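Local coordinates for mandelate racemase/muconate lactonizing enzyme family protein (Bradyrhizobium sp. ORS 278, PDB 3TOY), which is of unknown specific function but belongs to the enolase superfamily, pairing an N-terminal capping domain with a modified beta/alpha barrel that carries a metal site, at residues F75-L80 against L295-G300; L323-A328 against D344-I349; G194-D199 against A234-Y239. All blocks are in the same frame, centred on the assembly; numbering follows the deposited sequence.

Contact 1: F75-L80 against L295-G300; sequences FAYTRL and LMKVGG
At the seam between the N-terminal capping domain and the barrel, Met-296 reaches from the loop after strand 290-291 to the end of strand 69-75 and touches Phe-75 and Tyr-77. The closest approach is Met-296 SD to Phe-75 O, 3.0 Å. Sighting along the Met-296 CG-SD bond, the oxygen lies almost straight ahead, with a CG-SD...O angle of about 174°. That is the direction in which a divalent sulfur can accept electron density, consistent with a chalcogen-type contact, and it matters because this buried carbonyl oxygen has no hydrogen-bond partner. A bend at the last torsion of the methionine, chi3 -76°, swings CE back alongside the same strand end. There the methyl packs on Phe-75 CB at 4.2 Å and against Tyr-77 CE2 at 4.0 Å. Lys-297 NZ approaches the same ring atom, Tyr-77 CE2, obliquely at 4.3 Å. This ammonium is held by Asn-272 OD1 and by the backbone oxygen of Leu-117 of a second subunit, whose Leu-116 also packs on Tyr-77. The Phe-75 ring turns away from Met-296 and carries Tyr-77 N over its centre, 3.5 Å above the plane. Around the seam, strand 50-64 backs Phe-75 through Ile-52, Pro-56 and Leu-57, while Leu-295 packs on helix 300-314 and on helix 324-330.

Contact 2: L323-A328 against D344-I349; sequences LPEASA and DFAGAI
Two carboxylates, those of Glu-325 and Asp-344, come close through one oxygen each where the first turn of helix 324-330, part of the barrel domain, meets the loop that follows strand 340-342. Electrostatically the pair should be unfavourable: Glu-325 OE2 and Asp-344 OD1 stand 3.9 Å apart, with the planes of the two groups turned 60° against each other. Water makes up for it. Two molecules each donate one proton to Glu-325 OE2 and the other to Asp-344 OD1, so that the single gap between the acids is bridged twice; this is consistent with both groups being ionised. Water 1 sits 2.7 Å from Glu-325 OE2, and water 2 lies 2.6 Å from Asp-344 OD1. The second water also accepts from Ala-346 N, tying the loop backbone into the network. The other glutamate oxygen, OE1, is taken by Tyr-73 OH of strand 69-75, which, with the waters on OE2, should restrain the rotation of the carboxylate. The CB-CG bond already heads for the loop; the bend at chi2, 88°, turns the carboxylate aside, with OE2 toward Asp-344 and OE1 toward Tyr-73. Ala-346 CB makes a loose van der Waals contact with Glu-325 OE2 at 4.2 Å; the apolar packing is of Tyr-73 on Pro-324 and Ala-346. Within the loop, Gly-347 N makes a weak bond to Asp-344 OD1, 3.0 Å long and bent to 121° at the hydrogen.

Contact 3: G194-D199 against A234-Y239; sequences GDLATD and ARLADY
Arg-235 wraps its side chain round one methyl of Leu-196. Arg-235 CB lies 3.8 Å from Leu-196 CD2, and CG follows at 3.7 Å. The bend at chi2 (-88°) sets CD at 4.4 Å from Leu-196 CD2, and the bend at chi3 (-68°) turns NE back to 3.9 Å from the same methyl. The guanidinium returns over this carbon, which sits 3.7 Å above its plane and over its centre, so that the flat cation has one face laid against the methyl group. CZ, NH1 and NH2 all lie about it, NH2 at 3.9 Å from Leu-196 CD2. At the tip, NH1 has a long, weak ion pair with Asp-240 of a third subunit. The two residues belong to neighbouring helices on the outside of the beta/alpha barrel: the start of helix 196-210 and the end of helix 226-236, joined through strand 215-219. The other branch of the leucine goes to the next residue along, Leu-196 CD1 lying 4.4 Å from Leu-236 CG. Beyond it, Leu-236 CD2 grazes the backbone oxygen of Asp-199, whose carboxylate is held by a salt bridge to Arg-232 and by Gly-192 N. Asp-195 N-caps helix 196-210: its OD1 accepts from Thr-198 N at 3.0 Å, nearly along its C-O axis, and from Thr-198 OG1 from the opposite face of the carboxylate plane.

Overall arrangement
Starting from the N terminus, the chain lays down the capping-domain sheet and leaves strand 69-75 at the first half of contact 1, which closes only at 295-300, after most of the barrel has been built. Contact 3 opens and closes inside that long loop, joining successive outer helices, about 30 Å from contact 1 between centres. Contact 2 comes afterward in series, closing a short loop through strand 340-342. Contacts 1 and 2 are neighbours, their centres about 13 Å apart: Phe-75 stacks on Phe-345, and Leu-295 packs on Ala-326. Together they join the capping sheet to the barrel, whereas contact 3 lies well to the outside, near a subunit boundary.

Contact 1: F75-L80 against L295-G300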
loop_
_atom_site.group_PDB
_atom_site.type_symbol
_atom_site.label_atom_id
_atom_site.label_comp_id
_atom_site.label_asym_id
_atom_site.label_seq_id
_atom_site.Cartn_x
_atom_site.Cartn_y
_atom_site.Cartn_z
ATOM N N PHE A 75 39.380 -4.285 11.948
ATOM C CA PHE A 75 39.075 -4.868 13.259
ATOM C C PHE A 75 38.407 -6.186 12.971
ATOM O O PHE A 75 37.430 -6.236 12.208
ATOM C CB PHE A 75 38.135 -3.965 14.065
ATOM C CG PHE A 75 37.617 -4.599 15.322
ATOM C CD1 PHE A 75 38.459 -4.826 16.407
ATOM C CD2 PHE A 75 36.280 -4.974 15.431
ATOM C CE1 PHE A 75 37.977 -5.398 17.552
ATOM C CE2 PHE A 75 35.805 -5.558 16.581
ATOM C CZ PHE A 75 36.642 -5.770 17.646
ATOM N N ALA A 76 38.921 -7.261 13.573
ATOM C CA ALA A 76 38.517 -8.595 13.176
ATOM C C ALA A 76 37.512 -9.243 14.121
ATOM O O ALA A 76 37.093 -10.388 13.891
ATOM C CB ALA A 76 39.753 -9.488 13.004
ATOM N N TYR A 77 37.127 -8.514 15.172
ATOM C CA TYR A 77 36.176 -9.007 16.167
ATOM C C TYR A 77 36.699 -10.114 17.082
ATOM O O TYR A 77 36.565 -10.018 18.296
ATOM C CB TYR A 77 34.875 -9.476 15.499
ATOM C CG TYR A 77 33.960 -8.319 15.128
ATOM C CD1 TYR A 77 33.066 -7.786 16.060
ATOM C CD2 TYR A 77 34.004 -7.753 13.862
ATOM C CE1 TYR A 77 32.225 -6.715 15.718
ATOM C CE2 TYR A 77 33.165 -6.676 13.518
ATOM C CZ TYR A 77 32.286 -6.178 14.452
ATOM O OH TYR A 77 31.456 -5.115 14.118
ATOM N N THR A 78 37.258 -11.164 16.485
ATOM C CA THR A 78 37.708 -12.357 17.227
ATOM C C THR A 78 39.017 -12.889 16.627
ATOM O O THR A 78 39.254 -12.746 15.432
ATOM C CB THR A 78 36.625 -13.464 17.234
ATOM O OG1 THR A 78 37.138 -14.645 17.860
ATOM C CG2 THR A 78 36.178 -13.816 15.808
ATOM N N ARG A 79 39.886 -13.484 17.446
ATOM C CA ARG A 79 41.180 -13.948 16.915
ATOM C C ARG A 79 40.958 -15.051 15.879
ATOM O O ARG A 79 41.748 -15.242 14.954
ATOM C CB ARG A 79 42.115 -14.422 18.041
ATOM C CG ARG A 79 41.635 -15.662 18.776
ATOM C CD ARG A 79 42.800 -16.585 19.159
ATOM N NE ARG A 79 43.680 -15.999 20.170
ATOM C CZ ARG A 79 44.944 -15.627 19.957
ATOM N NH1 ARG A 79 45.507 -15.780 18.762
ATOM N NH2 ARG A 79 45.650 -15.106 20.955
ATOM N N LEU A 80 39.849 -15.762 16.025
ATOM C CA LEU A 80 39.462 -16.781 15.065
ATOM C C LEU A 80 39.444 -16.267 13.613
ATOM O O LEU A 80 39.724 -17.011 12.675
ATOM C CB LEU A 80 38.107 -17.355 15.482
ATOM C CG LEU A 80 37.530 -18.559 14.762
ATOM C CD1 LEU A 80 36.712 -19.396 15.751
ATOM C CD2 LEU A 80 36.677 -18.083 13.597
ATOM N N LEU A 295 33.265 0.900 7.498
ATOM C CA LEU A 295 34.052 0.891 6.278
ATOM C C LEU A 295 34.516 -0.521 5.901
ATOM O O LEU A 295 34.774 -0.769 4.735
ATOM C CB LEU A 295 35.255 1.841 6.397
ATOM C CG LEU A 295 34.892 3.317 6.221
ATOM C CD1 LEU A 295 35.999 4.225 6.797
ATOM C CD2 LEU A 295 34.632 3.658 4.767
ATOM N N MET A 296 34.628 -1.425 6.874
ATOM C CA MET A 296 35.070 -2.799 6.585
ATOM C C MET A 296 33.989 -3.628 5.907
ATOM O O MET A 296 34.281 -4.673 5.341
ATOM C CB MET A 296 35.389 -3.566 7.864
ATOM C CG MET A 296 36.370 -2.969 8.800
ATOM S SD MET A 296 36.684 -4.256 10.031
ATOM C CE MET A 296 35.228 -4.223 11.088
ATOM N N LYS A 297 32.728 -3.205 6.009
ATOM C CA LYS A 297 31.622 -4.071 5.513
ATOM C C LYS A 297 30.810 -3.381 4.416
ATOM O O LYS A 297 30.167 -4.033 3.586
ATOM C CB LYS A 297 30.706 -4.459 6.672
ATOM C CG LYS A 297 31.391 -5.315 7.725
ATOM C CD LYS A 297 30.403 -5.904 8.707
ATOM C CE LYS A 297 31.069 -6.935 9.621
ATOM N NZ LYS A 297 30.114 -7.588 10.565
ATOM N N VAL A 298 30.882 -2.061 4.391
ATOM C CA VAL A 298 30.211 -1.268 3.353
ATOM C C VAL A 298 30.912 -1.232 1.983
ATOM O O VAL A 298 30.345 -0.705 1.018
ATOM C CB VAL A 298 29.956 0.171 3.859
ATOM C CG1 VAL A 298 31.215 1.013 3.716
ATOM C CG2 VAL A 298 28.828 0.848 3.055
ATOM N N GLY A 299 32.110 -1.820 1.867
ATOM C CA GLY A 299 32.878 -1.723 0.601
ATOM C C GLY A 299 33.934 -0.623 0.592
ATOM O O GLY A 299 34.231 -0.037 -0.456
ATOM N N GLY A 300 34.487 -0.327 1.772
ATOM C CA GLY A 300 35.550 0.667 1.923
ATOM C C GLY A 300 35.076 2.064 1.588
ATOM O O GLY A 300 33.886 2.373 1.688
#

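Contact 2: L323-A328 against D344-I349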
loop_
_atom_site.group_PDB
_atom_site.type_symbol
_atom_site.label_atom_id
_atom_site.label_comp_id
_atom_site.label_asym_id
_atom_site.label_seq_id
_atom_site.Cartn_x
_atom_site.Cartn_y
_atom_site.Cartn_z
ATOM N N LEU A 323 36.781 2.244 13.182
ATOM C CA LEU A 323 37.738 2.766 12.178
ATOM C C LEU A 323 37.692 4.304 12.098
ATOM O O LEU A 323 37.465 4.890 11.022
ATOM C CB LEU A 323 37.488 2.138 10.791
ATOM C CG LEU A 323 38.155 0.777 10.500
ATOM C CD1 LEU A 323 37.607 -0.339 11.390
ATOM C CD2 LEU A 323 38.059 0.391 9.034
ATOM N N PRO A 324 37.918 4.971 13.236
ATOM C CA PRO A 324 37.769 6.429 13.288
ATOM C C PRO A 324 38.746 7.168 12.393
ATOM O O PRO A 324 38.438 8.264 11.919
ATOM C CB PRO A 324 38.038 6.770 14.759
ATOM C CG PRO A 324 38.774 5.611 15.293
ATOM C CD PRO A 324 38.312 4.406 14.536
ATOM N N GLU A 325 39.916 6.593 12.146
ATOM C CA GLU A 325 40.893 7.313 11.318
ATOM C C GLU A 325 40.416 7.511 9.882
ATOM O O GLU A 325 40.510 8.619 9.309
ATOM C CB GLU A 325 42.257 6.599 11.357
ATOM C CG GLU A 325 42.770 6.381 12.790
ATOM C CD GLU A 325 42.275 5.076 13.433
ATOM O OE1 GLU A 325 41.518 4.308 12.787
ATOM O OE2 GLU A 325 42.649 4.817 14.593
ATOM N N ALA A 326 39.934 6.431 9.280
ATOM C CA ALA A 326 39.493 6.466 7.901
ATOM C C ALA A 326 38.107 7.128 7.849
ATOM O O ALA A 326 37.794 7.825 6.901
ATOM C CB ALA A 326 39.438 5.060 7.320
ATOM N N SER A 327 37.299 6.905 8.881
ATOM C CA SER A 327 35.963 7.523 8.923
ATOM C C SER A 327 36.032 9.039 8.855
ATOM O O SER A 327 35.181 9.693 8.255
ATOM C CB SER A 327 35.209 7.077 10.170
ATOM O OG SER A 327 34.944 5.691 10.103
ATOM N N ALA A 328 37.062 9.608 9.472
ATOM C CA ALA A 328 37.226 11.046 9.481
ATOM C C ALA A 328 37.435 11.604 8.084
ATOM O O ALA A 328 37.219 12.773 7.855
ATOM C CB ALA A 328 38.388 11.424 10.383
ATOM N N ASP A 344 39.043 3.274 19.997
ATOM C CA ASP A 344 40.405 3.270 19.471
ATOM C C ASP A 344 41.098 1.917 19.640
ATOM O O ASP A 344 41.769 1.679 20.648
ATOM C CB ASP A 344 41.210 4.377 20.166
ATOM C CG ASP A 344 42.563 4.632 19.517
ATOM O OD1 ASP A 344 42.848 4.074 18.440
ATOM O OD2 ASP A 344 43.340 5.419 20.091
ATOM N N PHE A 345 40.945 1.037 18.654
ATOM C CA PHE A 345 41.601 -0.269 18.698
ATOM C C PHE A 345 43.033 -0.217 18.167
ATOM O O PHE A 345 43.876 -1.032 18.565
ATOM C CB PHE A 345 40.850 -1.314 17.865
ATOM C CG PHE A 345 39.526 -1.749 18.447
ATOM C CD1 PHE A 345 39.467 -2.450 19.648
ATOM C CD2 PHE A 345 38.343 -1.495 17.759
ATOM C CE1 PHE A 345 38.245 -2.857 20.175
ATOM C CE2 PHE A 345 37.112 -1.904 18.267
ATOM C CZ PHE A 345 37.059 -2.588 19.474
ATOM N N ALA A 346 43.294 0.708 17.253
ATOM C CA ALA A 346 44.550 0.703 16.515
ATOM C C ALA A 346 45.636 1.662 17.009
ATOM O O ALA A 346 46.746 1.659 16.460
ATOM C CB ALA A 346 44.292 0.938 15.028
ATOM N N GLY A 347 45.331 2.493 18.006
ATOM C CA GLY A 347 46.254 3.559 18.398
ATOM C C GLY A 347 47.636 2.994 18.715
ATOM O O GLY A 347 48.664 3.553 18.331
ATOM N N ALA A 348 47.645 1.859 19.396
ATOM C CA ALA A 348 48.886 1.247 19.851
ATOM C C ALA A 348 49.841 0.920 18.705
ATOM O O ALA A 348 51.063 0.926 18.893
ATOM C CB ALA A 348 48.580 0.007 20.667
ATOM N N ILE A 349 49.304 0.643 17.516
ATOM C CA ILE A 349 50.161 0.265 16.383
ATOM C C ILE A 349 50.276 1.298 15.262
ATOM O O ILE A 349 50.812 1.010 14.196
ATOM C CB ILE A 349 49.809 -1.132 15.814
ATOM C CG1 ILE A 349 48.325 -1.208 15.392
ATOM C CG2 ILE A 349 50.121 -2.215 16.842
ATOM C CD1 ILE A 349 48.035 -0.455 14.096
HETATM O O HOH W 1 44.329 5.633 16.540
HETATM O O HOH W 2 41.601 3.107 16.347
#

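Contact 3: G194-D199 against A234-Y239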
loop_
_atom_site.group_PDB
_atom_site.type_symbol
_atom_site.label_atom_id
_atom_site.label_comp_id
_atom_site.label_asym_id
_atom_site.label_seq_id
_atom_site.Cartn_x
_atom_site.Cartn_y
_atom_site.Cartn_z
ATOM N N GLY A 194 21.449 -8.018 30.528
ATOM C CA GLY A 194 20.522 -8.560 31.526
ATOM C C GLY A 194 19.085 -8.175 31.224
ATOM O O GLY A 194 18.700 -8.062 30.062
ATOM N N ASP A 195 18.295 -7.953 32.266
ATOM C CA ASP A 195 16.899 -7.580 32.090
ATOM C C ASP A 195 16.722 -6.071 31.910
ATOM O O ASP A 195 17.701 -5.319 31.946
ATOM C CB ASP A 195 16.057 -8.109 33.251
ATOM C CG ASP A 195 16.483 -7.546 34.595
ATOM O OD1 ASP A 195 17.327 -6.633 34.640
ATOM O OD2 ASP A 195 15.962 -8.021 35.619
ATOM N N LEU A 196 15.487 -5.624 31.684
ATOM C CA LEU A 196 15.226 -4.196 31.497
ATOM C C LEU A 196 15.641 -3.368 32.727
ATOM O O LEU A 196 16.157 -2.252 32.596
ATOM C CB LEU A 196 13.739 -3.958 31.183
ATOM C CG LEU A 196 13.239 -2.509 31.248
ATOM C CD1 LEU A 196 14.011 -1.628 30.259
ATOM C CD2 LEU A 196 11.713 -2.444 30.981
ATOM N N ALA A 197 15.389 -3.901 33.923
ATOM C CA ALA A 197 15.757 -3.179 35.142
ATOM C C ALA A 197 17.230 -2.814 35.092
ATOM O O ALA A 197 17.615 -1.703 35.445
ATOM C CB ALA A 197 15.452 -4.020 36.404
ATOM N N THR A 198 18.058 -3.754 34.658
ATOM C CA THR A 198 19.487 -3.498 34.548
ATOM C C THR A 198 19.813 -2.352 33.584
ATOM O O THR A 198 20.628 -1.472 33.887
ATOM C CB THR A 198 20.218 -4.775 34.144
ATOM O OG1 THR A 198 20.090 -5.725 35.211
ATOM C CG2 THR A 198 21.685 -4.506 33.901
ATOM N N ASP A 199 19.154 -2.342 32.432
ATOM C CA ASP A 199 19.376 -1.286 31.455
ATOM C C ASP A 199 18.935 0.032 32.041
ATOM O O ASP A 199 19.612 1.050 31.894
ATOM C CB ASP A 199 18.549 -1.523 30.186
ATOM C CG ASP A 199 18.990 -2.738 29.405
ATOM O OD1 ASP A 199 20.191 -3.115 29.460
ATOM O OD2 ASP A 199 18.119 -3.311 28.706
ATOM N N ALA A 234 10.235 1.800 25.095
ATOM C CA ALA A 234 9.193 2.669 25.654
ATOM C C ALA A 234 9.510 3.057 27.105
ATOM O O ALA A 234 9.203 4.164 27.566
ATOM C CB ALA A 234 7.847 2.006 25.579
ATOM N N ARG A 235 10.118 2.134 27.822
ATOM C CA ARG A 235 10.389 2.353 29.236
ATOM C C ARG A 235 11.623 3.234 29.415
ATOM O O ARG A 235 11.841 3.807 30.486
ATOM C CB ARG A 235 10.568 1.002 29.931
ATOM C CG ARG A 235 9.291 0.163 29.884
ATOM C CD ARG A 235 8.368 0.473 31.073
ATOM N NE ARG A 235 8.985 0.013 32.316
ATOM C CZ ARG A 235 8.793 -1.193 32.851
ATOM N NH1 ARG A 235 7.972 -2.063 32.266
ATOM N NH2 ARG A 235 9.424 -1.534 33.973
ATOM N N LEU A 236 12.437 3.337 28.370
ATOM C CA LEU A 236 13.659 4.150 28.434
ATOM C C LEU A 236 13.495 5.548 27.831
ATOM O O LEU A 236 14.430 6.370 27.850
ATOM C CB LEU A 236 14.804 3.450 27.700
ATOM C CG LEU A 236 15.291 2.143 28.320
ATOM C CD1 LEU A 236 16.199 1.377 27.354
ATOM C CD2 LEU A 236 16.007 2.445 29.643
ATOM N N ALA A 237 12.328 5.829 27.277
ATOM C CA ALA A 237 12.146 7.097 26.558
ATOM C C ALA A 237 12.240 8.353 27.457
ATOM O O ALA A 237 12.395 9.464 26.961
ATOM C CB ALA A 237 10.845 7.075 25.783
ATOM N N ASP A 238 12.169 8.180 28.769
ATOM C CA ASP A 238 12.249 9.315 29.694
ATOM C C ASP A 238 13.666 9.834 29.938
ATOM O O ASP A 238 13.854 10.819 30.646
ATOM C CB ASP A 238 11.620 8.949 31.041
ATOM C CG ASP A 238 10.108 8.963 30.996
ATOM O OD1 ASP A 238 9.543 9.740 30.195
ATOM O OD2 ASP A 238 9.484 8.194 31.758
ATOM N N TYR A 239 14.668 9.174 29.371
ATOM C CA TYR A 239 16.047 9.546 29.654
ATOM C C TYR A 239 16.709 10.343 28.543
ATOM O O TYR A 239 17.904 10.626 28.603
ATOM C CB TYR A 239 16.854 8.309 29.994
ATOM C CG TYR A 239 16.284 7.611 31.206
ATOM C CD1 TYR A 239 16.530 8.098 32.489
ATOM C CD2 TYR A 239 15.490 6.476 31.068
ATOM C CE1 TYR A 239 16.007 7.468 33.602
ATOM C CE2 TYR A 239 14.955 5.845 32.180
ATOM C CZ TYR A 239 15.219 6.353 33.443
ATOM O OH TYR A 239 14.693 5.727 34.552
#